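ATP-dependent DNA helicase uvsW (Enterobacteria phage T4, PDB 1RIF) couples ATP hydrolysis to 3'-5' unwinding of duplex DNA and drives branch migration in phage recombination and repair, this chain comprising its N-terminal and ATP-binding domains. Local coordinates at residues A[78-81]-A[82-85]; A[141-144]-A[145-149]; A[163-166]-A[167-171]; A[243-246]-A[247-251]; A[267-270]-A[271-275]. The protein carries 1 engineered substitution. One frame throughout, in Å; residues are numbered along the deposited sequence.

Interaction 1 of 5, residues A[78-81]-A[82-85]; sequences KAWI and DPQI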
loop_
_atom_site.group_PDB
_atom_site.type_symbol
_atom_site.label_atom_id
_atom_site.label_comp_id
_atom_site.label_asym_id
_atom_site.label_seq_id
_atom_site.Cartn_x
_atom_site.Cartn_y
_atom_site.Cartn_z
ATOM N N LYS A 78 -8.496 -4.558 -27.290
ATOM C CA LYS A 78 -9.792 -4.566 -26.615
ATOM C C LYS A 78 -9.643 -5.446 -25.381
ATOM O O LYS A 78 -9.181 -6.587 -25.486
ATOM C CB LYS A 78 -10.882 -5.142 -27.534
ATOM C CG LYS A 78 -11.225 -4.289 -28.756
ATOM C CD LYS A 78 -11.947 -2.989 -28.382
ATOM C CE LYS A 78 -11.020 -1.950 -27.735
ATOM N NZ LYS A 78 -11.734 -0.690 -27.335
ATOM N N ALA A 79 -10.032 -4.931 -24.213
ATOM C CA ALA A 79 -9.890 -5.715 -22.993
ATOM C C ALA A 79 -11.067 -5.726 -22.024
ATOM O O ALA A 79 -11.762 -4.727 -21.861
ATOM C CB ALA A 79 -8.641 -5.277 -22.266
ATOM N N TRP A 80 -11.273 -6.882 -21.387
ATOM C CA TRP A 80 -12.324 -7.083 -20.384
ATOM C C TRP A 80 -11.644 -7.119 -19.016
ATOM O O TRP A 80 -10.687 -7.871 -18.811
ATOM C CB TRP A 80 -13.058 -8.420 -20.587
ATOM C CG TRP A 80 -14.025 -8.755 -19.450
ATOM C CD1 TRP A 80 -15.268 -8.218 -19.243
ATOM C CD2 TRP A 80 -13.787 -9.640 -18.336
ATOM N NE1 TRP A 80 -15.812 -8.705 -18.075
ATOM C CE2 TRP A 80 -14.927 -9.579 -17.498
ATOM C CE3 TRP A 80 -12.722 -10.473 -17.963
ATOM C CZ2 TRP A 80 -15.031 -10.325 -16.311
ATOM C CZ3 TRP A 80 -12.827 -11.217 -16.775
ATOM C CH2 TRP A 80 -13.974 -11.134 -15.970
ATOM N N ILE A 81 -12.142 -6.317 -18.080
ATOM C CA ILE A 81 -11.560 -6.286 -16.749
ATOM C C ILE A 81 -12.537 -6.851 -15.728
ATOM O O ILE A 81 -13.670 -6.382 -15.619
ATOM C CB ILE A 81 -11.168 -4.844 -16.333
ATOM C CG1 ILE A 81 -10.170 -4.259 -17.335
ATOM C CG2 ILE A 81 -10.544 -4.856 -14.946
ATOM C CD1 ILE A 81 -10.773 -3.931 -18.686
ATOM N N ASP A 82 -12.094 -7.868 -14.993
ATOM C CA ASP A 82 -12.928 -8.490 -13.975
ATOM C C ASP A 82 -13.524 -7.350 -13.147
ATOM O O ASP A 82 -12.797 -6.496 -12.623
ATOM C CB ASP A 82 -12.071 -9.406 -13.099
ATOM C CG ASP A 82 -12.895 -10.274 -12.174
ATOM O OD1 ASP A 82 -13.996 -9.834 -11.774
ATOM O OD2 ASP A 82 -12.436 -11.384 -11.829
ATOM N N PRO A 83 -14.860 -7.302 -13.035
ATOM C CA PRO A 83 -15.499 -6.232 -12.261
ATOM C C PRO A 83 -15.050 -6.152 -10.797
ATOM O O PRO A 83 -15.092 -5.081 -10.185
ATOM C CB PRO A 83 -16.985 -6.545 -12.410
ATOM C CG PRO A 83 -16.993 -8.038 -12.530
ATOM C CD PRO A 83 -15.858 -8.286 -13.489
ATOM N N GLN A 84 -14.607 -7.276 -10.240
ATOM C CA GLN A 84 -14.165 -7.288 -8.851
ATOM C C GLN A 84 -12.940 -6.395 -8.648
ATOM O O GLN A 84 -12.695 -5.901 -7.544
ATOM C CB GLN A 84 -13.836 -8.708 -8.411
ATOM C CG GLN A 84 -13.733 -8.841 -6.913
ATOM C CD GLN A 84 -13.204 -10.188 -6.480
ATOM O OE1 GLN A 84 -13.345 -11.184 -7.190
ATOM N NE2 GLN A 84 -12.601 -10.231 -5.295
ATOM N N ILE A 85 -12.186 -6.186 -9.725
ATOM C CA ILE A 85 -10.978 -5.368 -9.690
ATOM C C ILE A 85 -11.246 -3.879 -9.487
ATOM O O ILE A 85 -10.513 -3.199 -8.769
ATOM C CB ILE A 85 -10.161 -5.553 -10.993
ATOM C CG1 ILE A 85 -9.627 -6.987 -11.065
ATOM C CG2 ILE A 85 -9.021 -4.528 -11.060
ATOM C CD1 ILE A 85 -8.908 -7.323 -12.369
#
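An Asx turn begins at D82, directly after strand 79-81, and the indole of W80 lies against the start of that turn. The CA of D82 sits over one face of the six-membered ring as a CH-pi contact, 3.8 Å from the centroid and 26° off the ring normal, with CH2 of W80 the nearest ring atom. Tryptophan suits this place because its long ring reaches past its own residue and onto the next turn: CG swings beside the carbonyl carbon (chi1 172°), which carries the ring forward along the chain. Beyond it, CD of P83 approaches CZ2 of W80 obliquely, at 3.6 Å.

On D82, OD1 accepts from the backbone N of Q84 at 3.0 Å, with the donor above the carboxylate plane, while OD2 accepts from the backbone N of F7. Both carboxylate oxygens are thus used, and aspartate is short enough to fold back on its own turn. A second bond, from I85 N to D82 O at 3.0 Å, closes a type I beta turn over P83 and Q84. On the inner side CG2 of I81 meets CD1 of I85 at 3.9 Å, and V5, F62 and V65 touch I85. The arrangement is that of an Asx turn following the outermost strand of the mixed sheet, 79-81, in the N-terminal domain.

Interaction 2 of 5, residues A[141-144]-A[145-149]; sequences RSLI and QALLA. Engineered in segment 141-144: R141 (natural residue Lys).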
loop_
_atom_site.group_PDB
_atom_site.type_symbol
_atom_site.label_atom_id
_atom_site.label_comp_id
_atom_site.label_asym_id
_atom_site.label_seq_id
_atom_site.Cartn_x
_atom_site.Cartn_y
_atom_site.Cartn_z
ATOM N N ARG A 141 -0.113 13.479 9.186
ATOM C CA ARG A 141 -0.450 12.182 8.624
ATOM C C ARG A 141 -0.783 11.099 9.612
ATOM O O ARG A 141 -1.403 10.124 9.231
ATOM C CB ARG A 141 0.679 11.669 7.743
ATOM C CG ARG A 141 1.066 12.569 6.599
ATOM C CD ARG A 141 2.260 11.959 5.950
ATOM N NE ARG A 141 2.931 12.858 5.034
ATOM C CZ ARG A 141 4.171 12.660 4.611
ATOM N NH1 ARG A 141 4.847 11.597 5.041
ATOM N NH2 ARG A 141 4.730 13.513 3.761
ATOM N N SER A 142 -0.363 11.241 10.865
ATOM C CA SER A 142 -0.645 10.203 11.855
ATOM C C SER A 142 -2.138 10.075 12.095
ATOM O O SER A 142 -2.630 8.975 12.336
ATOM C CB SER A 142 0.065 10.491 13.179
ATOM O OG SER A 142 -0.392 11.695 13.771
ATOM N N LEU A 143 -2.856 11.198 12.021
ATOM C CA LEU A 143 -4.304 11.193 12.222
ATOM C C LEU A 143 -4.986 10.572 11.010
ATOM O O LEU A 143 -6.000 9.885 11.147
ATOM C CB LEU A 143 -4.836 12.615 12.445
ATOM C CG LEU A 143 -6.346 12.745 12.734
ATOM C CD1 LEU A 143 -6.735 11.895 13.948
ATOM C CD2 LEU A 143 -6.693 14.200 12.983
ATOM N N ILE A 144 -4.432 10.817 9.822
ATOM C CA ILE A 144 -4.988 10.248 8.595
ATOM C C ILE A 144 -4.842 8.739 8.683
ATOM O O ILE A 144 -5.771 7.997 8.389
ATOM C CB ILE A 144 -4.243 10.762 7.340
ATOM C CG1 ILE A 144 -4.551 12.250 7.133
ATOM C CG2 ILE A 144 -4.650 9.933 6.125
ATOM C CD1 ILE A 144 -3.953 12.857 5.867
ATOM N N GLN A 145 -3.663 8.293 9.101
ATOM C CA GLN A 145 -3.388 6.872 9.252
ATOM C C GLN A 145 -4.251 6.248 10.359
ATOM O O GLN A 145 -4.752 5.132 10.213
ATOM C CB GLN A 145 -1.895 6.672 9.534
ATOM C CG GLN A 145 -1.035 6.848 8.289
ATOM C CD GLN A 145 0.451 6.873 8.589
ATOM O OE1 GLN A 145 0.970 7.867 9.092
ATOM N NE2 GLN A 145 1.141 5.779 8.292
ATOM N N ALA A 146 -4.430 6.974 11.461
ATOM C CA ALA A 146 -5.255 6.494 12.578
ATOM C C ALA A 146 -6.711 6.333 12.146
ATOM O O ALA A 146 -7.361 5.353 12.496
ATOM C CB ALA A 146 -5.176 7.467 13.755
ATOM N N LEU A 147 -7.223 7.294 11.383
ATOM C CA LEU A 147 -8.608 7.226 10.922
ATOM C C LEU A 147 -8.817 6.062 9.955
ATOM O O LEU A 147 -9.827 5.362 10.017
ATOM C CB LEU A 147 -9.013 8.554 10.274
ATOM C CG LEU A 147 -9.160 9.667 11.312
ATOM C CD1 LEU A 147 -9.488 10.994 10.651
ATOM C CD2 LEU A 147 -10.263 9.268 12.276
ATOM N N LEU A 148 -7.854 5.862 9.063
ATOM C CA LEU A 148 -7.902 4.771 8.102
ATOM C C LEU A 148 -7.904 3.419 8.833
ATOM O O LEU A 148 -8.683 2.533 8.488
ATOM C CB LEU A 148 -6.698 4.865 7.157
ATOM C CG LEU A 148 -6.799 5.931 6.071
ATOM C CD1 LEU A 148 -5.421 6.154 5.482
ATOM C CD2 LEU A 148 -7.791 5.500 5.002
ATOM N N ALA A 149 -7.042 3.266 9.841
ATOM C CA ALA A 149 -6.979 2.020 10.613
ATOM C C ALA A 149 -8.256 1.807 11.456
ATOM O O ALA A 149 -8.764 0.688 11.544
ATOM C CB ALA A 149 -5.736 2.014 11.505
#
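Q145 N donates to R141 O at 2.9 Å, and A146 N to S142 O at 2.8 Å; these bonds, with L147 N to L143 O and L148 N to I144 O, are the regular i to i+4 pairs of an alpha-helix. The first is fairly straight, with an N-H...O angle of 164°. R141, an engineered residue where the natural sequence has lysine, extends away from the helix, and its guanidinium is gripped by salt bridges from NH1 to D232 and E233 of the predicted DEAH-box motif (here Asp-Glu-Cys-His) and by a bond from NH2 to L135 O. S142 OG is hydrogen-bonded to Y180. Both residues belong to the predicted ATP-binding site, consistent with the P-loop of this helicase domain.

Packing then follows the helix one turn at a time. I144 and L148 lie side by side, CG2 of I144 meeting CD1 of L148 at 3.9 Å; with chi1 -69°, CG2 of I144 is put beside the carbonyl carbon, facing the later turn. L143 crosses L147 obliquely, CG to CD1 at 4.2 Å. Small A146 leaves room for F177 to come close. Helix 141-155 packs between its neighbours: Y180, F177 and M173 of helix 167-180 lie on one flank, Q118, V122 and L126 of helix 116-128 meet the leucine and isoleucine side, and M230 of strand 226-232 touches Q145 and A149.

Interaction 3 of 5, residues A[163-166]-A[167-171]; sequences IVPT and TALTT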
loop_
_atom_site.group_PDB
_atom_site.type_symbol
_atom_site.label_atom_id
_atom_site.label_comp_id
_atom_site.label_asym_id
_atom_site.label_seq_id
_atom_site.Cartn_x
_atom_site.Cartn_y
_atom_site.Cartn_z
ATOM N N ILE A 163 3.917 0.536 8.258
ATOM C CA ILE A 163 5.375 0.549 8.107
ATOM C C ILE A 163 5.906 1.979 8.247
ATOM O O ILE A 163 5.462 2.880 7.552
ATOM C CB ILE A 163 5.793 -0.034 6.713
ATOM C CG1 ILE A 163 5.194 -1.439 6.535
ATOM C CG2 ILE A 163 7.325 -0.094 6.586
ATOM C CD1 ILE A 163 5.496 -2.109 5.183
ATOM N N VAL A 164 6.846 2.189 9.160
ATOM C CA VAL A 164 7.410 3.520 9.359
ATOM C C VAL A 164 8.910 3.486 9.073
ATOM O O VAL A 164 9.526 2.421 9.109
ATOM C CB VAL A 164 7.143 4.064 10.808
ATOM C CG1 VAL A 164 5.643 4.197 11.042
ATOM C CG2 VAL A 164 7.794 3.165 11.852
ATOM N N PRO A 165 9.512 4.649 8.774
ATOM C CA PRO A 165 10.947 4.695 8.479
ATOM C C PRO A 165 11.947 4.291 9.564
ATOM O O PRO A 165 13.021 3.782 9.236
ATOM C CB PRO A 165 11.157 6.126 7.977
ATOM C CG PRO A 165 10.041 6.892 8.591
ATOM C CD PRO A 165 8.875 5.953 8.518
ATOM N N THR A 166 11.618 4.484 10.841
ATOM C CA THR A 166 12.564 4.125 11.908
ATOM C C THR A 166 11.907 3.535 13.145
ATOM O O THR A 166 10.698 3.653 13.339
ATOM C CB THR A 166 13.380 5.346 12.385
ATOM O OG1 THR A 166 12.514 6.258 13.075
ATOM C CG2 THR A 166 14.023 6.066 11.209
ATOM N N THR A 167 12.722 2.918 13.994
ATOM C CA THR A 167 12.226 2.321 15.228
ATOM C C THR A 167 11.644 3.377 16.153
ATOM O O THR A 167 10.656 3.133 16.841
ATOM C CB THR A 167 13.339 1.571 15.980
ATOM O OG1 THR A 167 13.643 0.346 15.303
ATOM C CG2 THR A 167 12.894 1.251 17.395
ATOM N N ALA A 168 12.254 4.552 16.184
ATOM C CA ALA A 168 11.750 5.626 17.033
ATOM C C ALA A 168 10.346 6.031 16.590
ATOM O O ALA A 168 9.515 6.393 17.415
ATOM C CB ALA A 168 12.689 6.841 16.972
ATOM N N LEU A 169 10.087 5.962 15.285
ATOM C CA LEU A 169 8.788 6.337 14.739
ATOM C C LEU A 169 7.738 5.257 14.958
ATOM O O LEU A 169 6.536 5.510 14.884
ATOM C CB LEU A 169 8.921 6.665 13.251
ATOM C CG LEU A 169 9.704 7.958 13.037
ATOM C CD1 LEU A 169 10.041 8.127 11.579
ATOM C CD2 LEU A 169 8.874 9.127 13.543
ATOM N N THR A 170 8.212 4.046 15.213
ATOM C CA THR A 170 7.348 2.913 15.495
ATOM C C THR A 170 6.658 3.223 16.822
ATOM O O THR A 170 5.438 3.111 16.952
ATOM C CB THR A 170 8.200 1.628 15.598
ATOM O OG1 THR A 170 8.441 1.123 14.274
ATOM C CG2 THR A 170 7.524 0.578 16.446
ATOM N N THR A 171 7.455 3.647 17.794
ATOM C CA THR A 171 6.956 4.004 19.118
ATOM C C THR A 171 6.082 5.245 19.065
ATOM O O THR A 171 5.055 5.319 19.734
ATOM C CB THR A 171 8.117 4.284 20.083
ATOM O OG1 THR A 171 8.842 3.070 20.321
ATOM C CG2 THR A 171 7.597 4.824 21.391
#
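P165 and L169 make the tight part of this contact: CG of the proline ring presses on CD1 of the leucine at 3.2 Å, closer than usual carbon packing, with the two side chains at about a right angle. V164 is also well packed, its CG2 resting on L169 CB at 3.9 Å and reaching T170 OG1 at 3.2 Å. Branched V164 fits a buried spot between strand and helix, while proline gives a stiff bend where the chain leaves the strand.

The other side is looser and opens to solvent, where T166 and A168 are exposed. T166 is the N-cap of the helix. Its OG1 stands between the backbone N and the carbonyl carbon (chi1 69°), which turns it toward L169 N, and it accepts that N-H at 3.3 Å. Threonine suits the cap because its hydroxyl can stand in for a missing backbone acceptor. L169 CG also comes to OG1 at 3.3 Å, its CD1 methyl also lying near the cap oxygen. The carbonyl of T166 receives weak bonds from L169 N and from T170 N, both at 3.1 Å.

The sequence and place match motif Ia of superfamily 2 helicases. Here strand 159-163 passes into helix 167-180: I163 pairs with M230 and D232 of strand 226-232, V164 pairs with G210, and T170 and T171 touch K190 of strand 188-190.

Interaction 4 of 5, residues A[243-246]-A[247-251]; sequences SSII and SGLNN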
loop_
_atom_site.group_PDB
_atom_site.type_symbol
_atom_site.label_atom_id
_atom_site.label_comp_id
_atom_site.label_asym_id
_atom_site.label_seq_id
_atom_site.Cartn_x
_atom_site.Cartn_y
_atom_site.Cartn_z
ATOM N N SER A 243 9.120 -5.514 -3.793
ATOM C CA SER A 243 8.997 -6.785 -4.483
ATOM C C SER A 243 9.172 -7.957 -3.528
ATOM O O SER A 243 8.749 -9.075 -3.822
ATOM C CB SER A 243 9.996 -6.872 -5.652
ATOM O OG SER A 243 11.321 -6.613 -5.243
ATOM N N SER A 244 9.763 -7.691 -2.367
ATOM C CA SER A 244 9.993 -8.727 -1.366
ATOM C C SER A 244 8.743 -9.149 -0.572
ATOM O O SER A 244 8.607 -10.319 -0.220
ATOM C CB SER A 244 11.087 -8.270 -0.397
ATOM O OG SER A 244 11.459 -9.315 0.473
ATOM N N ILE A 245 7.832 -8.215 -0.301
ATOM C CA ILE A 245 6.628 -8.534 0.474
ATOM C C ILE A 245 5.296 -8.380 -0.256
ATOM O O ILE A 245 4.258 -8.766 0.282
ATOM C CB ILE A 245 6.501 -7.652 1.751
ATOM C CG1 ILE A 245 6.219 -6.200 1.354
ATOM C CG2 ILE A 245 7.772 -7.735 2.586
ATOM C CD1 ILE A 245 5.725 -5.319 2.502
ATOM N N ILE A 246 5.311 -7.822 -1.461
ATOM C CA ILE A 246 4.076 -7.589 -2.200
ATOM C C ILE A 246 3.185 -8.820 -2.420
ATOM O O ILE A 246 1.969 -8.747 -2.237
ATOM C CB ILE A 246 4.376 -6.904 -3.560
ATOM C CG1 ILE A 246 3.068 -6.432 -4.203
ATOM C CG2 ILE A 246 5.157 -7.857 -4.468
ATOM C CD1 ILE A 246 3.262 -5.507 -5.403
ATOM N N SER A 247 3.779 -9.947 -2.795
ATOM C CA SER A 247 3.012 -11.166 -3.025
ATOM C C SER A 247 2.433 -11.725 -1.728
ATOM O O SER A 247 1.391 -12.380 -1.740
ATOM C CB SER A 247 3.892 -12.230 -3.685
ATOM O OG SER A 247 4.313 -11.815 -4.969
ATOM N N GLY A 248 3.112 -11.465 -0.612
ATOM C CA GLY A 248 2.640 -11.948 0.675
ATOM C C GLY A 248 1.345 -11.306 1.143
ATOM O O GLY A 248 0.580 -11.915 1.892
ATOM N N LEU A 249 1.098 -10.073 0.714
ATOM C CA LEU A 249 -0.115 -9.353 1.101
ATOM C C LEU A 249 -1.232 -9.699 0.124
ATOM O O LEU A 249 -1.747 -8.832 -0.583
ATOM C CB LEU A 249 0.145 -7.843 1.072
ATOM C CG LEU A 249 1.153 -7.296 2.084
ATOM C CD1 LEU A 249 1.613 -5.914 1.653
ATOM C CD2 LEU A 249 0.521 -7.258 3.470
ATOM N N ASN A 250 -1.611 -10.972 0.091
ATOM C CA ASN A 250 -2.638 -11.417 -0.840
ATOM C C ASN A 250 -4.058 -11.115 -0.383
ATOM O O ASN A 250 -4.987 -11.198 -1.172
ATOM C CB ASN A 250 -2.468 -12.916 -1.117
ATOM C CG ASN A 250 -2.693 -13.766 0.111
ATOM O OD1 ASN A 250 -2.150 -13.488 1.181
ATOM N ND2 ASN A 250 -3.494 -14.817 -0.035
ATOM N N ASN A 251 -4.218 -10.764 0.889
ATOM C CA ASN A 251 -5.529 -10.429 1.440
ATOM C C ASN A 251 -5.628 -8.945 1.781
ATOM O O ASN A 251 -6.626 -8.513 2.358
ATOM C CB ASN A 251 -5.804 -11.225 2.721
ATOM C CG ASN A 251 -5.913 -12.709 2.475
ATOM O OD1 ASN A 251 -6.611 -13.145 1.559
ATOM N ND2 ASN A 251 -5.233 -13.499 3.297
HETATM O O HOH W 1 6.471 -10.569 -3.142
HETATM O O HOH W 2 -0.292 -6.664 -1.717
#
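I245 overlaps L249 at the methyl ends, CD1 of one meeting CD1 of the other at 4.2 Å; F223 and M275 touch both of them, and W212 and V215 add to the wall round I245. Two aliphatic residues four apart suit a helix exit like this one, since both reach the same hydrophobic side. The backbone between them is loosening. L249 N is shared by two acceptors, I245 O and I246 O, both at 3.4 Å and both weak, and G248 N also gives a weak bond to I245 O at 3.1 Å.

I246 has CG1 anti to its backbone N (chi1 -169°), and its side chain also packs on M275. H12 of the N-terminal strand 12-16 touches both I246 and S247, so these two residues lie where the ATP-binding domain meets the N-terminal domain. In the parallel sheet of the RecA-like domain, helix 239-245 is part of the crossover that starts from strand 226-232, and the loop 247-251 leads the chain back into the sheet at strand 254-258.

Water finishes the polar work. One molecule donates to S243 O and accepts from S247 N, each at 2.8 Å, taking the place of a missing helical bond. A second donates to I246 O and to L249 O. L249 is the centre of an inverse gamma turn, and past it N251 ND2 bonds to S224 O while the backbone of N250 pairs with F10.

Interaction 5 of 5, residues A[267-270]-A[271-275]; sequences ANIM and QYVGM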
loop_
_atom_site.group_PDB
_atom_site.type_symbol
_atom_site.label_atom_id
_atom_site.label_comp_id
_atom_site.label_asym_id
_atom_site.label_seq_id
_atom_site.Cartn_x
_atom_site.Cartn_y
_atom_site.Cartn_z
ATOM N N ALA A 267 12.715 6.205 -12.655
ATOM C CA ALA A 267 12.347 5.049 -13.479
ATOM C C ALA A 267 11.416 4.041 -12.791
ATOM O O ALA A 267 10.542 3.449 -13.435
ATOM C CB ALA A 267 13.615 4.335 -13.953
ATOM N N ASN A 268 11.595 3.863 -11.485
ATOM C CA ASN A 268 10.806 2.907 -10.722
ATOM C C ASN A 268 9.459 3.372 -10.168
ATOM O O ASN A 268 8.790 2.603 -9.479
ATOM C CB ASN A 268 11.655 2.351 -9.577
ATOM C CG ASN A 268 12.150 3.432 -8.632
ATOM O OD1 ASN A 268 12.974 3.169 -7.757
ATOM N ND2 ASN A 268 11.648 4.653 -8.799
ATOM N N ILE A 269 9.051 4.609 -10.455
ATOM C CA ILE A 269 7.760 5.103 -9.958
ATOM C C ILE A 269 6.662 4.064 -10.188
ATOM O O ILE A 269 5.692 3.972 -9.435
ATOM C CB ILE A 269 7.331 6.415 -10.666
ATOM C CG1 ILE A 269 5.956 6.863 -10.160
ATOM C CG2 ILE A 269 7.278 6.210 -12.178
ATOM C CD1 ILE A 269 5.923 7.227 -8.687
ATOM N N MET A 270 6.840 3.278 -11.241
ATOM C CA MET A 270 5.889 2.250 -11.624
ATOM C C MET A 270 5.627 1.190 -10.542
ATOM O O MET A 270 4.493 0.741 -10.381
ATOM C CB MET A 270 6.380 1.593 -12.914
ATOM C CG MET A 270 5.354 0.756 -13.630
ATOM S SD MET A 270 5.846 0.447 -15.337
ATOM C CE MET A 270 4.542 1.322 -16.238
ATOM N N GLN A 271 6.650 0.789 -9.794
ATOM C CA GLN A 271 6.414 -0.222 -8.774
ATOM C C GLN A 271 5.891 0.321 -7.451
ATOM O O GLN A 271 5.573 -0.448 -6.546
ATOM C CB GLN A 271 7.653 -1.102 -8.543
ATOM C CG GLN A 271 8.884 -0.418 -8.036
ATOM C CD GLN A 271 9.993 -1.417 -7.703
ATOM O OE1 GLN A 271 11.156 -1.038 -7.567
ATOM N NE2 GLN A 271 9.631 -2.698 -7.558
ATOM N N TYR A 272 5.790 1.643 -7.335
ATOM C CA TYR A 272 5.243 2.228 -6.120
ATOM C C TYR A 272 3.733 2.293 -6.314
ATOM O O TYR A 272 2.976 2.101 -5.368
ATOM C CB TYR A 272 5.841 3.620 -5.843
ATOM C CG TYR A 272 7.311 3.568 -5.452
ATOM C CD1 TYR A 272 8.305 3.407 -6.422
ATOM C CD2 TYR A 272 7.706 3.614 -4.111
ATOM C CE1 TYR A 272 9.652 3.286 -6.067
ATOM C CE2 TYR A 272 9.050 3.495 -3.746
ATOM C CZ TYR A 272 10.018 3.329 -4.733
ATOM O OH TYR A 272 11.349 3.186 -4.392
ATOM N N VAL A 273 3.287 2.540 -7.544
ATOM C CA VAL A 273 1.850 2.577 -7.805
ATOM C C VAL A 273 1.355 1.133 -7.888
ATOM O O VAL A 273 0.189 0.846 -7.631
ATOM C CB VAL A 273 1.507 3.332 -9.118
ATOM C CG1 VAL A 273 2.242 4.661 -9.153
ATOM C CG2 VAL A 273 1.860 2.504 -10.311
ATOM N N GLY A 274 2.263 0.224 -8.237
ATOM C CA GLY A 274 1.908 -1.182 -8.307
ATOM C C GLY A 274 1.702 -1.722 -6.900
ATOM O O GLY A 274 0.917 -2.638 -6.682
ATOM N N MET A 275 2.406 -1.138 -5.935
ATOM C CA MET A 275 2.307 -1.556 -4.543
ATOM C C MET A 275 1.280 -0.752 -3.745
ATOM O O MET A 275 0.631 -1.296 -2.856
ATOM C CB MET A 275 3.673 -1.433 -3.862
ATOM C CG MET A 275 3.664 -1.684 -2.350
ATOM S SD MET A 275 3.204 -3.375 -1.892
ATOM C CE MET A 275 4.242 -3.655 -0.467
HETATM O O HOH W 3 13.535 0.207 -7.516
#
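N268 and Q271 are joined in two ways, by backbone and by water. The backbone bond from Q271 N to N268 O is 2.8 Å, with the donor above the carbonyl plane. A water then donates to OD1 of N268 and to OE1 of Q271, the latter at 2.7 Å, which links the two side-chain amide oxygens, each an acceptor. CG of Q271 stands between its own N and carbonyl carbon (chi1 62°), bringing the extended chain back over N268 O.

The next polar bonds form the helix: Y272 N to I269 O at 3.1 Å, a weak one from V273 N to the same oxygen, and G274 N to M270 O at 3.1 Å. Helix 269-276 is the short last helix of the ATP-binding domain, leading into edge strand 278-280 of its parallel sheet, and it lies away from the predicted nucleotide site.

Aromatic contacts centre on Y272. The ring turns its edge to N268 O, which lies near the ring plane, 3.2 Å from CD1 of Y272, and the amide carbon CG of N268 comes to CE1 at 3.6 Å, the amide and ring planes 71° apart. The hydroxyl bonds to A237 O and to R263.

Apolar contacts are lighter: CG1 of I269 meets CG1 of V273 at 4.4 Å, and M270 reaches L53 and L64 of the N-terminal domain. A bound magnesium ion lies near V273, a matter of proximity alone.

All five contacts are local, each within one continuous stretch, so they follow one another in series and none nests in or crosses another. Interaction 1 closes the turn after strand 79-81 in the N-terminal domain; its nearest atoms are about 9 Å from interaction 4. Interaction 2 opens helix 141-155, and interaction 3 turns strand 159-163 into helix 167-180, its nearest atoms about 5 Å from those of interaction 2. Interaction 4 closes the exit of helix 239-245, and interaction 5 builds helix 269-276. Interaction 4 touches both 3 and 5 inside the ATP-binding domain: I163 CD1 meets I245 CD1 at 4.2 Å, and M275 CE packs on I245 CG1 at 3.7 Å.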